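Local coordinates for nucleoprotein (Rift valley fever virus, PDB 3OV9) that encapsidates the viral genomic RNA, assembling into ring-shaped oligomers that protect it from nucleases and present it as template for transcription and replication, at residues A61-N66 and V120-W125. Sequence-based numbering, arbitrary orientation.
Sequences ALTRGN and VVLSEW
The C-terminal ends of two helices, 50-63 and 112-122, meet here in the orthogonal bundle of the nucleoprotein, with L62 and T63 facing L122 and W125. L122 is the apolar centre. Its two methyl branches take different partners: CD1 lies 3.6 Å from CD2 of L62, and CD2 lies 3.9 Å from CG2 of T63. The L122 side chain crosses both of these side chains at about a right angle. In T63 the hydroxyl OG1 lies between the backbone N and the carbonyl carbon (chi1 67°), which puts the methyl CG2 beside N and anti to the carbonyl carbon. This rotation leaves OG1 to bond the carbonyl O of V59, one turn back in its own helix, while CG2 meets L122. The backbones pack where W125 O comes within 3.9 Å of T63 CA. The polar link is made by water. Two waters bridge the two segments, each within hydrogen-bonding distance of both T63 O and W125 O; their distances to W125 O are 2.7 and 2.6 Å. The W125 indole leads away from 61-66, and the CB of this side chain comes near T63 CG2, at 4.2 Å. W125 is probably important for dimerization, and 61-66 belongs to the region essential for oligomerization. V25 of a second subunit packs on L122 and W125. Within the chain, L62 also touches T115 and L119 of helix 112-122 and A108 of helix 104-110.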
ATOM      1  N   ALA A  61       4.189 -35.809   6.652  1.00 15.09           N
ATOM      2  CA  ALA A  61       4.962 -34.576   6.794  1.00 15.13           C
ATOM      3  C   ALA A  61       5.812 -34.271   5.563  1.00 15.08           C
ATOM      4  O   ALA A  61       5.886 -33.128   5.116  1.00 15.42           O
ATOM      5  CB  ALA A  61       5.846 -34.645   8.039  1.00 14.99           C
ATOM      6  N   LEU A  62       6.444 -35.307   5.020  1.00 15.40           N
ATOM      7  CA  LEU A  62       7.416 -35.143   3.946  1.00 15.39           C
ATOM      8  C   LEU A  62       6.783 -34.948   2.573  1.00 15.44           C
ATOM      9  O   LEU A  62       7.384 -34.330   1.694  1.00 15.15           O
ATOM     10  CB  LEU A  62       8.396 -36.328   3.933  1.00 15.51           C
ATOM     11  CG  LEU A  62       9.633 -36.261   4.848  1.00 15.49           C
ATOM     12  CD1 LEU A  62       9.328 -35.749   6.256  1.00 15.93           C
ATOM     13  CD2 LEU A  62      10.321 -37.622   4.918  1.00 15.08           C
ATOM     14  N   THR A  63       5.567 -35.457   2.395  1.00 15.62           N
ATOM     15  CA  THR A  63       4.915 -35.410   1.085  1.00 15.88           C
ATOM     16  C   THR A  63       3.742 -34.428   1.001  1.00 16.20           C
ATOM     17  O   THR A  63       3.389 -33.984  -0.096  1.00 16.28           O
ATOM     18  CB  THR A  63       4.484 -36.819   0.591  1.00 15.77           C
ATOM     19  OG1 THR A  63       3.443 -37.336   1.426  1.00 15.44           O
ATOM     20  CG2 THR A  63       5.675 -37.789   0.584  1.00 16.15           C
ATOM     21  N   ARG A  64       3.149 -34.082   2.143  1.00 16.26           N
ATOM     22  CA  ARG A  64       2.014 -33.147   2.164  1.00 16.77           C
ATOM     23  C   ARG A  64       2.255 -31.887   2.995  1.00 17.18           C
ATOM     24  O   ARG A  64       1.640 -30.851   2.747  1.00 17.80           O
ATOM     25  CB  ARG A  64       0.727 -33.844   2.625  1.00 16.56           C
ATOM     26  CG  ARG A  64       0.210 -34.951   1.702  1.00 16.42           C
ATOM     27  CD  ARG A  64      -0.037 -34.482   0.257  1.00 16.07           C
ATOM     28  NE  ARG A  64      -0.950 -33.338   0.152  1.00 15.19           N
ATOM     29  CZ  ARG A  64      -2.275 -33.425   0.020  1.00 15.26           C
ATOM     30  NH1 ARG A  64      -2.880 -34.606  -0.010  1.00 14.67           N
ATOM     31  NH2 ARG A  64      -3.003 -32.320  -0.078  1.00 14.88           N
ATOM     32  N   GLY A  65       3.140 -31.975   3.984  1.00 17.67           N
ATOM     33  CA  GLY A  65       3.483 -30.812   4.796  1.00 17.91           C
ATOM     34  C   GLY A  65       3.029 -30.890   6.242  1.00 18.33           C
ATOM     35  O   GLY A  65       2.827 -31.978   6.788  1.00 18.01           O
ATOM     36  N   ASN A  66       2.855 -29.721   6.853  1.00 18.64           N
ATOM     37  CA  ASN A  66       2.636 -29.615   8.293  1.00 19.23           C
ATOM     38  C   ASN A  66       1.252 -29.075   8.670  1.00 19.56           C
ATOM     39  O   ASN A  66       1.031 -28.656   9.810  1.00 19.88           O
ATOM     40  CB  ASN A  66       3.740 -28.747   8.916  1.00 19.23           C
ATOM     41  CG  ASN A  66       3.892 -28.964  10.417  1.00 19.45           C
ATOM     42  OD1 ASN A  66       3.728 -30.075  10.919  1.00 19.36           O
ATOM     43  ND2 ASN A  66       4.220 -27.895  11.137  1.00 19.28           N
ATOM     44  N   VAL A 120      15.371 -41.375   0.995  1.00 15.07           N
ATOM     45  CA  VAL A 120      15.890 -42.167  -0.124  1.00 15.70           C
ATOM     46  C   VAL A 120      14.740 -42.715  -0.981  1.00 16.13           C
ATOM     47  O   VAL A 120      14.805 -42.682  -2.213  1.00 16.71           O
ATOM     48  CB  VAL A 120      16.806 -43.317   0.374  1.00 15.64           C
ATOM     49  CG1 VAL A 120      17.285 -44.181  -0.783  1.00 16.14           C
ATOM     50  CG2 VAL A 120      17.996 -42.745   1.142  1.00 15.78           C
ATOM     51  N   VAL A 121      13.689 -43.192  -0.323  1.00 16.50           N
ATOM     52  CA  VAL A 121      12.506 -43.710  -1.017  1.00 16.96           C
ATOM     53  C   VAL A 121      11.630 -42.564  -1.541  1.00 17.17           C
ATOM     54  O   VAL A 121      11.075 -42.649  -2.640  1.00 17.06           O
ATOM     55  CB  VAL A 121      11.675 -44.656  -0.102  1.00 16.97           C
ATOM     56  CG1 VAL A 121      10.332 -45.027  -0.744  1.00 17.63           C
ATOM     57  CG2 VAL A 121      12.463 -45.917   0.233  1.00 17.34           C
ATOM     58  N   LEU A 122      11.532 -41.490  -0.759  1.00 17.46           N
ATOM     59  CA  LEU A 122      10.548 -40.429  -1.005  1.00 17.99           C
ATOM     60  C   LEU A 122      10.998 -39.299  -1.937  1.00 18.47           C
ATOM     61  O   LEU A 122      10.206 -38.406  -2.252  1.00 18.33           O
ATOM     62  CB  LEU A 122      10.062 -39.847   0.331  1.00 17.87           C
ATOM     63  CG  LEU A 122       9.257 -40.776   1.243  1.00 17.99           C
ATOM     64  CD1 LEU A 122       9.161 -40.208   2.653  1.00 18.15           C
ATOM     65  CD2 LEU A 122       7.876 -41.029   0.676  1.00 18.19           C
ATOM     66  N   SER A 123      12.257 -39.359  -2.376  1.00 19.08           N
ATOM     67  CA  SER A 123      12.917 -38.326  -3.191  1.00 19.80           C
ATOM     68  C   SER A 123      12.036 -37.607  -4.223  1.00 20.15           C
ATOM     69  O   SER A 123      11.984 -36.378  -4.250  1.00 20.00           O
ATOM     70  CB  SER A 123      14.144 -38.927  -3.889  1.00 19.79           C
ATOM     71  OG  SER A 123      14.786 -37.981  -4.723  1.00 20.37           O
ATOM     72  N   GLU A 124      11.347 -38.377  -5.060  1.00 20.77           N
ATOM     73  CA  GLU A 124      10.586 -37.807  -6.174  1.00 21.45           C
ATOM     74  C   GLU A 124       9.204 -37.260  -5.791  1.00 21.49           C
ATOM     75  O   GLU A 124       8.486 -36.727  -6.643  1.00 21.58           O
ATOM     76  CB  GLU A 124      10.482 -38.813  -7.327  1.00 21.67           C
ATOM     77  CG  GLU A 124      11.827 -39.179  -7.955  1.00 23.50           C
ATOM     78  CD  GLU A 124      12.657 -37.962  -8.333  1.00 25.64           C
ATOM     79  OE1 GLU A 124      12.181 -37.131  -9.138  1.00 27.25           O
ATOM     80  OE2 GLU A 124      13.788 -37.834  -7.822  1.00 26.84           O
ATOM     81  N   TRP A 125       8.844 -37.376  -4.514  1.00 21.33           N
ATOM     82  CA  TRP A 125       7.557 -36.867  -4.030  1.00 21.34           C
ATOM     83  C   TRP A 125       7.689 -35.752  -2.990  1.00 21.01           C
ATOM     84  O   TRP A 125       6.698 -35.336  -2.381  1.00 20.84           O
ATOM     85  CB  TRP A 125       6.681 -38.009  -3.509  1.00 21.49           C
ATOM     86  CG  TRP A 125       6.404 -39.048  -4.551  1.00 22.78           C
ATOM     87  CD1 TRP A 125       5.601 -38.915  -5.651  1.00 23.84           C
ATOM     88  CD2 TRP A 125       6.934 -40.376  -4.600  1.00 23.84           C
ATOM     89  NE1 TRP A 125       5.598 -40.080  -6.378  1.00 24.64           N
ATOM     90  CE2 TRP A 125       6.408 -40.995  -5.756  1.00 24.46           C
ATOM     91  CE3 TRP A 125       7.803 -41.107  -3.777  1.00 24.39           C
ATOM     92  CZ2 TRP A 125       6.720 -42.311  -6.111  1.00 25.09           C
ATOM     93  CZ3 TRP A 125       8.112 -42.416  -4.131  1.00 24.49           C
ATOM     94  CH2 TRP A 125       7.573 -43.003  -5.289  1.00 25.05           C
TER
HETATM   95  O   HOH W   1       5.685 -32.915  -1.693  1.00 23.65           O
HETATM   96  O   HOH W   2       4.132 -35.343  -2.946  1.00 25.12           O